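Local coordinates for DUF4783 domain-containing protein (Bacteroides fragilis, PDB 4OUQ), which is of unknown function but folds as a compact single-chain domain related to the NTF2 superfamily, with helices packed against a curved mixed sheet, at residues D3-V8 with N21-E26; V10-G15 with I87-R92; I75-L78 with G83-R86. All coordinates share one frame; numbering follows the deposited sequence. Where two conformers were deposited one is given.

Contact 1 of 3, residues D3-V8 with N21-E26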
ATOM      1  N   ASP A   3     -10.775 -10.702  -1.774  1.00 81.05           N
ATOM      2  CA  ASP A   3     -10.427  -9.651  -2.797  1.00 66.27           C
ATOM      3  C   ASP A   3      -9.606  -8.478  -2.194  1.00 68.32           C
ATOM      4  O   ASP A   3      -8.637  -8.006  -2.821  1.00 57.48           O
ATOM      5  CB  ASP A   3     -11.696  -9.138  -3.538  1.00 64.20           C
ATOM      6  CG  ASP A   3     -12.741  -8.511  -2.590  1.00 74.05           C
ATOM      7  OD1 ASP A   3     -12.736  -8.817  -1.373  1.00 85.61           O
ATOM      8  OD2 ASP A   3     -13.576  -7.726  -3.075  1.00 70.64           O
ATOM      9  N   ILE A   4      -9.977  -8.026  -0.981  1.00 38.75           N
ATOM     10  CA  ILE A   4      -9.256  -6.949  -0.320  1.00 36.40           C
ATOM     11  C   ILE A   4      -8.921  -7.322   1.133  1.00 33.51           C
ATOM     12  O   ILE A   4      -9.809  -7.310   1.994  1.00 30.91           O
ATOM     13  CB  ILE A   4     -10.057  -5.644  -0.310  1.00 38.65           C
ATOM     14  CG1 ILE A   4     -10.620  -5.317  -1.729  1.00 43.97           C
ATOM     15  CG2 ILE A   4      -9.180  -4.515   0.222  1.00 41.75           C
ATOM     16  CD1 ILE A   4      -9.567  -5.019  -2.784  1.00 45.91           C
ATOM     17  N   PRO A   5      -7.657  -7.678   1.393  1.00 29.34           N
ATOM     18  CA  PRO A   5      -7.260  -8.124   2.725  1.00 28.99           C
ATOM     19  C   PRO A   5      -7.490  -7.021   3.796  1.00 25.20           C
ATOM     20  O   PRO A   5      -6.936  -5.965   3.728  1.00 22.29           O
ATOM     21  CB  PRO A   5      -5.755  -8.426   2.569  1.00 32.73           C
ATOM     22  CG  PRO A   5      -5.563  -8.628   1.084  1.00 34.17           C
ATOM     23  CD  PRO A   5      -6.535  -7.720   0.436  1.00 32.02           C
ATOM     24  N   VAL A   6      -8.345  -7.328   4.773  1.00 22.59           N
ATOM     25  CA  VAL A   6      -8.587  -6.466   5.917  1.00 19.28           C
ATOM     26  C   VAL A   6      -7.276  -6.012   6.547  1.00 17.61           C
ATOM     27  O   VAL A   6      -7.167  -4.918   7.082  1.00 17.06           O
ATOM     28  CB  VAL A   6      -9.399  -7.285   6.977  1.00 22.20           C
ATOM     29  CG1 VAL A   6      -9.454  -6.611   8.333  1.00 22.27           C
ATOM     30  CG2 VAL A   6     -10.806  -7.538   6.491  1.00 25.39           C
ATOM     31  N   GLY A   7      -6.308  -6.947   6.638  1.00 17.44           N
ATOM     32  CA  GLY A   7      -5.065  -6.627   7.240  1.00 15.76           C
ATOM     33  C   GLY A   7      -4.288  -5.485   6.586  1.00 13.05           C
ATOM     34  O   GLY A   7      -3.489  -4.822   7.228  1.00 13.38           O
ATOM     35  N   VAL A   8      -4.463  -5.317   5.282  1.00 13.30           N
ATOM     36  CA  VAL A   8      -3.818  -4.244   4.556  1.00 12.75           C
ATOM     37  C   VAL A   8      -4.349  -2.896   5.007  1.00 11.45           C
ATOM     38  O   VAL A   8      -3.601  -1.989   5.248  1.00 12.73           O
ATOM     39  CB  VAL A   8      -3.977  -4.451   3.071  1.00 13.09           C
ATOM     40  CG1 VAL A   8      -3.573  -3.198   2.301  1.00 13.59           C
ATOM     41  CG2 VAL A   8      -3.130  -5.690   2.645  1.00 18.69           C
ATOM     42  N   ASN A  21       3.956  -6.315   5.483  1.00 19.11           N
ATOM     43  CA  ASN A  21       4.924  -7.213   4.877  1.00 23.23           C
ATOM     44  C   ASN A  21       4.362  -8.547   4.431  1.00 24.77           C
ATOM     45  O   ASN A  21       4.653  -8.970   3.324  1.00 23.00           O
ATOM     46  CB  ASN A  21       6.133  -7.397   5.770  1.00 31.05           C
ATOM     47  CG  ASN A  21       7.221  -8.255   5.109  1.00 40.05           C
ATOM     48  OD1 ASN A  21       7.470  -9.371   5.529  1.00 42.80           O
ATOM     49  ND2 ASN A  21       7.813  -7.748   4.028  1.00 40.73           N
ATOM     50  N   ARG A  22       3.471  -9.176   5.236  1.00 25.35           N
ATOM     51  CA  ARG A  22       2.912 -10.475   4.867  0.50 28.73           C
ATOM     52  C   ARG A  22       1.961 -10.397   3.667  1.00 23.77           C
ATOM     53  O   ARG A  22       1.612 -11.425   3.107  1.00 26.77           O
ATOM     54  CB  ARG A  22       2.186 -11.167   6.047  0.50 32.67           C
ATOM     55  CG  ARG A  22       0.887 -10.488   6.490  0.50 30.09           C
ATOM     56  CD  ARG A  22       0.165 -11.293   7.586  0.50 31.25           C
ATOM     57  NE  ARG A  22       0.877 -11.236   8.861  0.50 32.61           N
ATOM     58  CZ  ARG A  22       0.981 -10.148   9.615  0.50 32.63           C
ATOM     59  NH1 ARG A  22       0.460  -8.975   9.216  0.50 26.56           N
ATOM     60  NH2 ARG A  22       1.655 -10.210  10.730  0.50 37.53           N
ATOM     61  N   TYR A  23       1.565  -9.186   3.281  1.00 19.55           N
ATOM     62  CA  TYR A  23       0.667  -8.997   2.156  1.00 19.74           C
ATOM     63  C   TYR A  23       1.400  -8.530   0.891  1.00 19.27           C
ATOM     64  O   TYR A  23       0.772  -8.305  -0.110  1.00 19.33           O
ATOM     65  CB  TYR A  23      -0.445  -7.995   2.518  1.00 15.15           C
ATOM     66  CG  TYR A  23      -1.233  -8.437   3.714  1.00 15.99           C
ATOM     67  CD1 TYR A  23      -2.189  -9.387   3.587  1.00 19.35           C
ATOM     68  CD2 TYR A  23      -1.125  -7.776   4.917  1.00 17.62           C
ATOM     69  CE1 TYR A  23      -2.883  -9.845   4.681  1.00 21.23           C
ATOM     70  CE2 TYR A  23      -1.840  -8.182   6.022  1.00 20.68           C
ATOM     71  CZ  TYR A  23      -2.739  -9.189   5.887  1.00 22.47           C
ATOM     72  OH  TYR A  23      -3.484  -9.606   6.951  1.00 29.21           O
ATOM     73  N   LEU A  24       2.729  -8.308   0.998  1.00 18.86           N
ATOM     74  CA  LEU A  24       3.517  -7.888  -0.184  1.00 17.36           C
ATOM     75  C   LEU A  24       3.904  -9.063  -1.028  1.00 18.60           C
ATOM     76  O   LEU A  24       4.325 -10.116  -0.513  1.00 20.40           O
ATOM     77  CB  LEU A  24       4.763  -7.109   0.239  1.00 16.89           C
ATOM     78  CG  LEU A  24       4.504  -5.816   0.990  1.00 15.14           C
ATOM     79  CD1 LEU A  24       5.740  -5.210   1.610  1.00 17.40           C
ATOM     80  CD2 LEU A  24       3.856  -4.795   0.083  1.00 15.69           C
ATOM     81  N   GLY A  25       3.708  -8.938  -2.346  1.00 18.67           N
ATOM     82  CA  GLY A  25       4.185  -9.876  -3.266  1.00 20.58           C
ATOM     83  C   GLY A  25       5.705  -9.879  -3.345  1.00 21.10           C
ATOM     84  O   GLY A  25       6.372  -9.022  -2.799  1.00 21.22           O
ATOM     85  N   GLU A  26       6.240 -10.827  -4.087  1.00 22.87           N
ATOM     86  CA  GLU A  26       7.682 -10.965  -4.153  1.00 26.10           C
ATOM     87  C   GLU A  26       8.332  -9.854  -4.996  1.00 25.71           C
ATOM     88  O   GLU A  26       9.502  -9.536  -4.803  1.00 27.03           O
ATOM     89  CB  GLU A  26       8.081 -12.364  -4.579  1.00 31.22           C
ATOM     90  CG  GLU A  26       7.841 -13.389  -3.452  1.00 35.09           C
ATOM     91  CD  GLU A  26       8.715 -13.122  -2.225  1.00 41.82           C
ATOM     92  OE1 GLU A  26       9.927 -13.195  -2.351  1.00 52.50           O
ATOM     93  OE2 GLU A  26       8.198 -12.835  -1.148  1.00 42.46           O
TER
HETATM   94  O   HOH W   1      -6.172  -9.783   5.875  1.00 20.92           O
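Tyr-23 lays its ring along Pro-5, Gly-7 and Val-8, joining the start of helix 6-14 to the turn that follows helix 17-21, in a fold that belongs to the NTF2 clan and sets helices against a curved sheet. Three parts of the side chain meet three residues. At its root, Val-8 CG2 lies 3.5 Å from Tyr-23 CG. Pro-5 CB, approaching obliquely, is 3.8 Å from both Tyr-23 CD1 and Tyr-23 CE1. At the far end, Tyr-23 OH comes within 3.4 Å of Gly-7 CA, a position open to it because Gly-7 has no side chain.

The ring is lined on both faces near its rim: Val-8 N stands over one, and CG of the neighbouring Arg-22 covers the other from 3.6 Å above the plane. Tyr-23 CG points opposite its own carbonyl carbon (chi1 -58°), which carries the ring out of the turn toward the helix. That turn is a type I beta turn from Asn-21 to Leu-24, closed by Leu-24 N to Asn-21 O, and the backbone of Tyr-23 is further tied to Ile-100 of strand 97-107.

On the other partner, Pro-5 is the N-cap and its O accepts the bond from Val-8 N that opens the helix. Pro-5 and Val-8 also rest on Phe-91, so strand 83-94 backs the helix side of the contact. The contact is mostly apolar and partly buried, with 164 Å² covered in all. Its polar element is a single water bridge in the first helical turn, where Gly-7 N donates to a water at 2.9 Å and that same water lies 2.9 Å from Tyr-23 OH.

Contact 2 of 3, residues V10-G15 with I87-R92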
ATOM      1  N   VAL A  10      -5.925  -2.227   7.792  1.00 14.93           N
ATOM      2  CA  VAL A  10      -5.516  -2.040   9.195  1.00 15.45           C
ATOM      3  C   VAL A  10      -4.096  -1.560   9.275  1.00 16.17           C
ATOM      4  O   VAL A  10      -3.777  -0.641  10.019  1.00 17.87           O
ATOM      5  CB  VAL A  10      -5.721  -3.352  10.017  1.00 19.25           C
ATOM      6  CG1 VAL A  10      -5.122  -3.206  11.406  1.00 20.35           C
ATOM      7  CG2 VAL A  10      -7.220  -3.735  10.040  1.00 21.38           C
ATOM      8  N   ALA A  11      -3.216  -2.161   8.475  1.00 12.46           N
ATOM      9  CA  ALA A  11      -1.809  -1.743   8.495  1.00 13.36           C
ATOM     10  C   ALA A  11      -1.631  -0.294   8.035  1.00 13.14           C
ATOM     11  O   ALA A  11      -0.909   0.471   8.665  1.00 14.85           O
ATOM     12  CB  ALA A  11      -0.978  -2.698   7.653  1.00 12.96           C
ATOM     13  N   PHE A  12      -2.313   0.093   6.998  1.00 11.81           N
ATOM     14  CA  PHE A  12      -2.239   1.500   6.532  1.00 14.04           C
ATOM     15  C   PHE A  12      -2.804   2.448   7.572  1.00 14.66           C
ATOM     16  O   PHE A  12      -2.227   3.502   7.814  1.00 15.74           O
ATOM     17  CB  PHE A  12      -2.958   1.684   5.223  1.00 16.26           C
ATOM     18  CG  PHE A  12      -2.107   1.372   3.995  1.00 12.16           C
ATOM     19  CD1 PHE A  12      -1.012   2.212   3.620  1.00 16.10           C
ATOM     20  CD2 PHE A  12      -2.443   0.367   3.165  1.00 17.48           C
ATOM     21  CE1 PHE A  12      -0.232   1.889   2.506  1.00 15.67           C
ATOM     22  CE2 PHE A  12      -1.692   0.086   1.999  1.00 18.15           C
ATOM     23  CZ  PHE A  12      -0.584   0.813   1.722  1.00 16.96           C
ATOM     24  N   LYS A  13      -3.903   2.081   8.217  1.00 13.74           N
ATOM     25  CA  LYS A  13      -4.509   2.933   9.232  1.00 13.75           C
ATOM     26  C   LYS A  13      -3.537   3.256  10.409  1.00 18.69           C
ATOM     27  O   LYS A  13      -3.629   4.343  11.066  1.00 19.14           O
ATOM     28  CB  LYS A  13      -5.770   2.255   9.786  1.00 16.37           C
ATOM     29  CG  LYS A  13      -7.013   2.375   8.907  1.00 17.29           C
ATOM     30  CD  LYS A  13      -8.175   1.545   9.459  1.00 23.69           C
ATOM     31  CE  LYS A  13      -9.452   1.808   8.681  1.00 24.33           C
ATOM     32  NZ  LYS A  13     -10.008   3.145   9.008  1.00 27.43           N
ATOM     33  N   LYS A  14      -2.613   2.329  10.691  1.00 17.16           N
ATOM     34  CA  LYS A  14      -1.603   2.492  11.760  1.00 21.12           C
ATOM     35  C   LYS A  14      -0.219   2.956  11.264  1.00 18.53           C
ATOM     36  O   LYS A  14       0.690   3.223  12.082  1.00 20.92           O
ATOM     37  CB  LYS A  14      -1.442   1.165  12.477  1.00 21.46           C
ATOM     38  CG  LYS A  14      -2.727   0.656  13.057  1.00 23.90           C
ATOM     39  CD  LYS A  14      -2.508  -0.480  14.015  1.00 32.36           C
ATOM     40  CE  LYS A  14      -2.101  -1.742  13.299  1.00 28.03           C
ATOM     41  NZ  LYS A  14      -2.118  -2.812  14.308  1.00 28.45           N
ATOM     42  N   GLY A  15      -0.010   3.009   9.933  1.00 16.48           N
ATOM     43  CA  GLY A  15       1.290   3.259   9.379  1.00 17.08           C
ATOM     44  C   GLY A  15       2.291   2.212   9.802  1.00 16.77           C
ATOM     45  O   GLY A  15       3.408   2.517  10.191  1.00 18.67           O
ATOM     46  N   ILE A  87      -3.593   6.868  -1.936  1.00 12.46           N
ATOM     47  CA  ILE A  87      -2.950   5.533  -2.021  0.50 12.37           C
ATOM     48  C   ILE A  87      -3.789   4.698  -2.996  1.00 15.17           C
ATOM     49  O   ILE A  87      -5.039   4.527  -2.772  1.00 15.14           O
ATOM     50  CB  ILE A  87      -2.945   4.765  -0.628  0.50 13.38           C
ATOM     51  CG1 ILE A  87      -2.409   5.623   0.549  0.50 10.36           C
ATOM     52  CG2 ILE A  87      -2.137   3.489  -0.717  0.50 17.37           C
ATOM     53  CD1 ILE A  87      -1.094   6.316   0.255  0.50 12.60           C
ATOM     54  N   ASN A  88      -3.149   4.168  -4.031  1.00 14.60           N
ATOM     55  CA  ASN A  88      -3.767   3.178  -4.869  0.50 15.02           C
ATOM     56  C   ASN A  88      -2.989   1.911  -4.782  1.00 15.49           C
ATOM     57  O   ASN A  88      -1.806   1.879  -5.094  1.00 15.23           O
ATOM     58  CB  ASN A  88      -3.828   3.639  -6.274  0.50 18.23           C
ATOM     59  CG  ASN A  88      -4.745   2.805  -7.103  0.50 21.01           C
ATOM     60  OD1 ASN A  88      -4.919   1.593  -6.867  0.50 23.00           O
ATOM     61  ND2 ASN A  88      -5.366   3.431  -8.058  0.50 23.07           N
ATOM     62  N   CYS A  89      -3.631   0.863  -4.273  1.00 13.73           N
ATOM     63  CA  CYS A  89      -2.932  -0.339  -3.996  0.50 12.21           C
ATOM     64  C   CYS A  89      -3.598  -1.498  -4.804  1.00 14.86           C
ATOM     65  O   CYS A  89      -4.856  -1.650  -4.817  1.00 16.59           O
ATOM     66  CB  CYS A  89      -2.892  -0.532  -2.451  0.50 11.70           C
ATOM     67  SG  CYS A  89      -2.138  -2.027  -1.821  0.50 11.65           S
ATOM     68  N   PHE A  90      -2.767  -2.250  -5.545  1.00 14.38           N
ATOM     69  CA  PHE A  90      -3.209  -3.259  -6.412  1.00 16.38           C
ATOM     70  C   PHE A  90      -2.749  -4.608  -5.940  1.00 17.24           C
ATOM     71  O   PHE A  90      -1.660  -4.728  -5.460  1.00 17.44           O
ATOM     72  CB  PHE A  90      -2.672  -3.040  -7.837  1.00 21.50           C
ATOM     73  CG  PHE A  90      -3.002  -1.680  -8.379  1.00 21.57           C
ATOM     74  CD1 PHE A  90      -2.206  -0.579  -8.067  1.00 22.31           C
ATOM     75  CD2 PHE A  90      -4.105  -1.497  -9.147  1.00 24.03           C
ATOM     76  CE1 PHE A  90      -2.537   0.682  -8.537  1.00 24.64           C
ATOM     77  CE2 PHE A  90      -4.438  -0.215  -9.611  1.00 20.08           C
ATOM     78  CZ  PHE A  90      -3.650   0.833  -9.325  1.00 24.14           C
ATOM     79  N   PHE A  91      -3.622  -5.596  -6.071  1.00 17.53           N
ATOM     80  CA  PHE A  91      -3.344  -6.956  -5.579  1.00 22.15           C
ATOM     81  C   PHE A  91      -3.538  -7.928  -6.701  1.00 25.00           C
ATOM     82  O   PHE A  91      -4.422  -7.738  -7.545  1.00 25.28           O
ATOM     83  CB  PHE A  91      -4.325  -7.373  -4.453  1.00 25.40           C
ATOM     84  CG  PHE A  91      -4.465  -6.416  -3.373  1.00 23.39           C
ATOM     85  CD1 PHE A  91      -5.356  -5.344  -3.481  1.00 21.30           C
ATOM     86  CD2 PHE A  91      -3.692  -6.536  -2.202  1.00 21.56           C
ATOM     87  CE1 PHE A  91      -5.458  -4.411  -2.463  1.00 26.76           C
ATOM     88  CE2 PHE A  91      -3.811  -5.620  -1.185  1.00 25.07           C
ATOM     89  CZ  PHE A  91      -4.696  -4.562  -1.307  1.00 24.60           C
ATOM     90  N   ARG A  92      -2.765  -9.036  -6.676  1.00 25.36           N
ATOM     91  CA  ARG A  92      -2.950 -10.182  -7.600  1.00 28.88           C
ATOM     92  C   ARG A  92      -3.078 -11.423  -6.714  1.00 29.80           C
ATOM     93  O   ARG A  92      -2.431 -11.514  -5.690  1.00 30.37           O
ATOM     94  CB  ARG A  92      -1.738 -10.334  -8.541  1.00 32.95           C
TER
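Phe-12 and Ile-87 mark the nearest approach of the two backbones, yet their CA atoms stay 9.5 Å apart, a separation of helix 6-14 from strand 83-94 that side chains must bridge. Phe-12 is the helix's contribution, burying 56 of the 107 Å². Its CA-CB bond heads for the strand, and with CG set opposite the carbonyl carbon (chi1 -86°) the ring extends until its far atoms reach the sheet.

The main touch puts Phe-12 CZ 3.9 Å from Ile-87 CG2. Phe-12 CE1 is close behind, 4.1 Å from Ile-87 CG2. The methyl approaches the ring obliquely, and it is the short branch of the isoleucine that makes the contact. Cys-89, two residues on and facing the same way, brings SG to 4.4 Å from Phe-12 CE2, near the ring plane and at its edge. Both strand residues were deposited in two conformers, so these distances describe one copy, and the looser sulfur contact deserves the more caution.

Further packing closes round the ring: Phe-60 of strand 57-67 meets Phe-12 with the ring planes about 35° apart, and Leu-20 of helix 17-21 touches it as well. Just beyond Phe-12 the helix ends in a Schellman motif at Gly-15, whose positive phi accompanies the bond from Gly-15 N back to Phe-12 O.

The centre of the contact lies about 3 Å from the centre of the chain, in hydrophobic core between a helix and the helix-bearing face of the sheet, an arrangement consistent with the NTF2-like fold. The touching side-chain groups are two hydrocarbons and a sulfur, and they meet without a hydrogen bond or an ion pair; cohesion here therefore probably comes from burial and dispersion, not from directional bonds.

Contact 3 of 3, residues I75-L78 with G83-R86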
ATOM      1  N   ILE A  75      -8.599   2.190  -3.630  1.00 15.88           N
ATOM      2  CA  ILE A  75      -8.230   3.590  -3.788  1.00 16.25           C
ATOM      3  C   ILE A  75      -8.541   4.173  -2.373  1.00 14.89           C
ATOM      4  O   ILE A  75      -9.700   4.107  -1.939  1.00 15.54           O
ATOM      5  CB  ILE A  75      -9.113   4.316  -4.818  1.00 19.14           C
ATOM      6  CG1 ILE A  75      -9.163   3.640  -6.192  1.00 23.57           C
ATOM      7  CG2 ILE A  75      -8.651   5.767  -4.954  1.00 20.88           C
ATOM      8  CD1 ILE A  75      -7.820   3.539  -6.839  1.00 22.03           C
ATOM      9  N   GLY A  76      -7.566   4.785  -1.715  1.00 15.27           N
ATOM     10  CA  GLY A  76      -7.784   5.263  -0.324  1.00 15.33           C
ATOM     11  C   GLY A  76      -7.034   6.551  -0.033  1.00 17.44           C
ATOM     12  O   GLY A  76      -6.275   7.035  -0.896  1.00 14.41           O
ATOM     13  N   THR A  77      -7.430   7.203   1.063  1.00 15.52           N
ATOM     14  CA  THR A  77      -6.813   8.456   1.492  1.00 15.76           C
ATOM     15  C   THR A  77      -6.178   8.234   2.851  1.00 14.08           C
ATOM     16  O   THR A  77      -6.860   7.784   3.812  1.00 15.84           O
ATOM     17  CB  THR A  77      -7.853   9.617   1.527  1.00 18.81           C
ATOM     18  OG1 THR A  77      -8.412   9.795   0.189  1.00 20.06           O
ATOM     19  CG2 THR A  77      -7.203  10.874   1.978  1.00 20.82           C
ATOM     20  N   LEU A  78      -4.868   8.492   2.923  1.00 12.29           N
ATOM     21  CA  LEU A  78      -4.058   8.379   4.124  1.00 12.84           C
ATOM     22  C   LEU A  78      -3.882   9.757   4.726  1.00 14.19           C
ATOM     23  O   LEU A  78      -3.504  10.700   4.016  1.00 14.60           O
ATOM     24  CB  LEU A  78      -2.694   7.829   3.739  1.00 13.23           C
ATOM     25  CG  LEU A  78      -1.732   7.453   4.856  1.00 14.65           C
ATOM     26  CD1 LEU A  78      -2.224   6.154   5.511  1.00 11.87           C
ATOM     27  CD2 LEU A  78      -0.298   7.356   4.376  1.00 13.31           C
ATOM     28  N   GLY A  83      -0.106  16.037   6.161  1.00 17.93           N
ATOM     29  CA  GLY A  83      -1.197  16.160   5.269  1.00 17.60           C
ATOM     30  C   GLY A  83      -1.559  14.842   4.588  1.00 14.81           C
ATOM     31  O   GLY A  83      -1.140  13.757   5.008  1.00 15.60           O
ATOM     32  N   ASN A  84      -2.460  14.936   3.625  1.00 16.53           N
ATOM     33  CA  ASN A  84      -3.076  13.746   3.036  1.00 16.69           C
ATOM     34  C   ASN A  84      -2.298  13.207   1.844  1.00 15.41           C
ATOM     35  O   ASN A  84      -1.703  14.000   1.046  1.00 16.48           O
ATOM     36  CB  ASN A  84      -4.509  14.029   2.569  1.00 18.32           C
ATOM     37  CG  ASN A  84      -5.495  14.261   3.712  1.00 23.43           C
ATOM     38  OD1 ASN A  84      -5.149  14.272   4.907  1.00 27.12           O
ATOM     39  ND2 ASN A  84      -6.736  14.459   3.338  1.00 27.92           N
ATOM     40  N   PHE A  85      -2.366  11.892   1.694  1.00 13.82           N
ATOM     41  CA  PHE A  85      -1.831  11.173   0.525  1.00 13.89           C
ATOM     42  C   PHE A  85      -2.924  10.294  -0.032  1.00 14.23           C
ATOM     43  O   PHE A  85      -3.614   9.601   0.738  1.00 14.67           O
ATOM     44  CB  PHE A  85      -0.619  10.316   0.912  1.00 12.76           C
ATOM     45  CG  PHE A  85       0.576  11.103   1.392  1.00 12.84           C
ATOM     46  CD1 PHE A  85       0.614  11.634   2.702  1.00 13.60           C
ATOM     47  CD2 PHE A  85       1.665  11.347   0.565  1.00 14.33           C
ATOM     48  CE1 PHE A  85       1.697  12.342   3.134  1.00 15.83           C
ATOM     49  CE2 PHE A  85       2.747  12.027   1.010  1.00 16.04           C
ATOM     50  CZ  PHE A  85       2.760  12.559   2.289  1.00 16.16           C
ATOM     51  N   ARG A  86      -2.953  10.171  -1.360  1.00 14.29           N
ATOM     52  CA  ARG A  86      -3.818   9.276  -2.043  1.00 12.85           C
ATOM     53  C   ARG A  86      -3.039   7.985  -2.338  1.00 13.16           C
ATOM     54  O   ARG A  86      -1.941   8.048  -2.829  1.00 17.34           O
ATOM     55  CB  ARG A  86      -4.277   9.917  -3.278  1.00 15.99           C
ATOM     56  CG  ARG A  86      -5.521  10.806  -3.070  1.00 16.56           C
ATOM     57  CD  ARG A  86      -6.860  10.061  -3.222  1.00 20.96           C
ATOM     58  NE  ARG A  86      -6.970   9.522  -4.577  1.00 15.86           N
ATOM     59  CZ  ARG A  86      -6.450   8.375  -4.936  1.00 18.26           C
ATOM     60  NH1 ARG A  86      -6.023   7.467  -4.009  1.00 21.83           N
ATOM     61  NH2 ARG A  86      -6.471   8.047  -6.192  1.00 22.82           N
TER
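Leu-78 and Phe-85 form the tight part of this contact, an antiparallel hydrogen-bonded pair. Leu-78 N gives a bond to Phe-85 O of 2.8 Å, and Phe-85 N returns one of the same length to Leu-78 O; both are nearly straight, at 169° and 166°. Their side chains turn to the buried face, where Leu-78 meets Val-57 and Phe-60 while the ring of Phe-85 packs edge-to-face with Phe-51 of helix 41-54. Next to them Thr-77 and Arg-86 make the non-hydrogen-bonded pair, their CA atoms 4.7 Å apart.

Strands 72-80 and 83-94 follow each other in the chain as a beta hairpin; the axes of the two short segments run antiparallel, at 163°, in the six-stranded sheet of this NTF2-clan domain.

The opposite face is more polar and partly exposed, though Arg-86 is closely packed there on Ile-75. Arg-86 folds back along its neighbour strand, bent at chi2 and again at chi3, so that NH1 bonds to Gly-76 O at 3.2 Å, with the oxygen close to the guanidinium plane. Ile-75 CG2 lies over one face of that group, 3.4 Å from Arg-86 CZ. The loose touches are those of Thr-77: its OG1, hydrogen-bonded to Asn-63, stands 3.8 Å from Arg-86 CD, and Thr-77 CG2 is 3.9 Å from Asn-84 ND2.

From the N terminus, contact 1 closes first: residues 3-8 meet 21-26 after an intervening stretch of 12 residues, 10 of them helical, fixing the start of helix 6-14 to the turn leading into strand 24-25. Contact 2 starts inside that stretch, at 10-15, and ends far beyond it at 87-92, so the two cross; they share helix 6-14 and touch at Phe-91. Contact 3, the hairpin of 75-78 with 83-86, nests within the long loop of contact 2 and adjoins it where Gly-76 N lies 2.8 Å from Ile-87 O. Strand 83-94 takes helix 6-14 on its face in contact 2 and pairs edge to edge with strand 72-80 in contact 3. Contacts 1 and 3 stay apart, centres about 18 Å from each other.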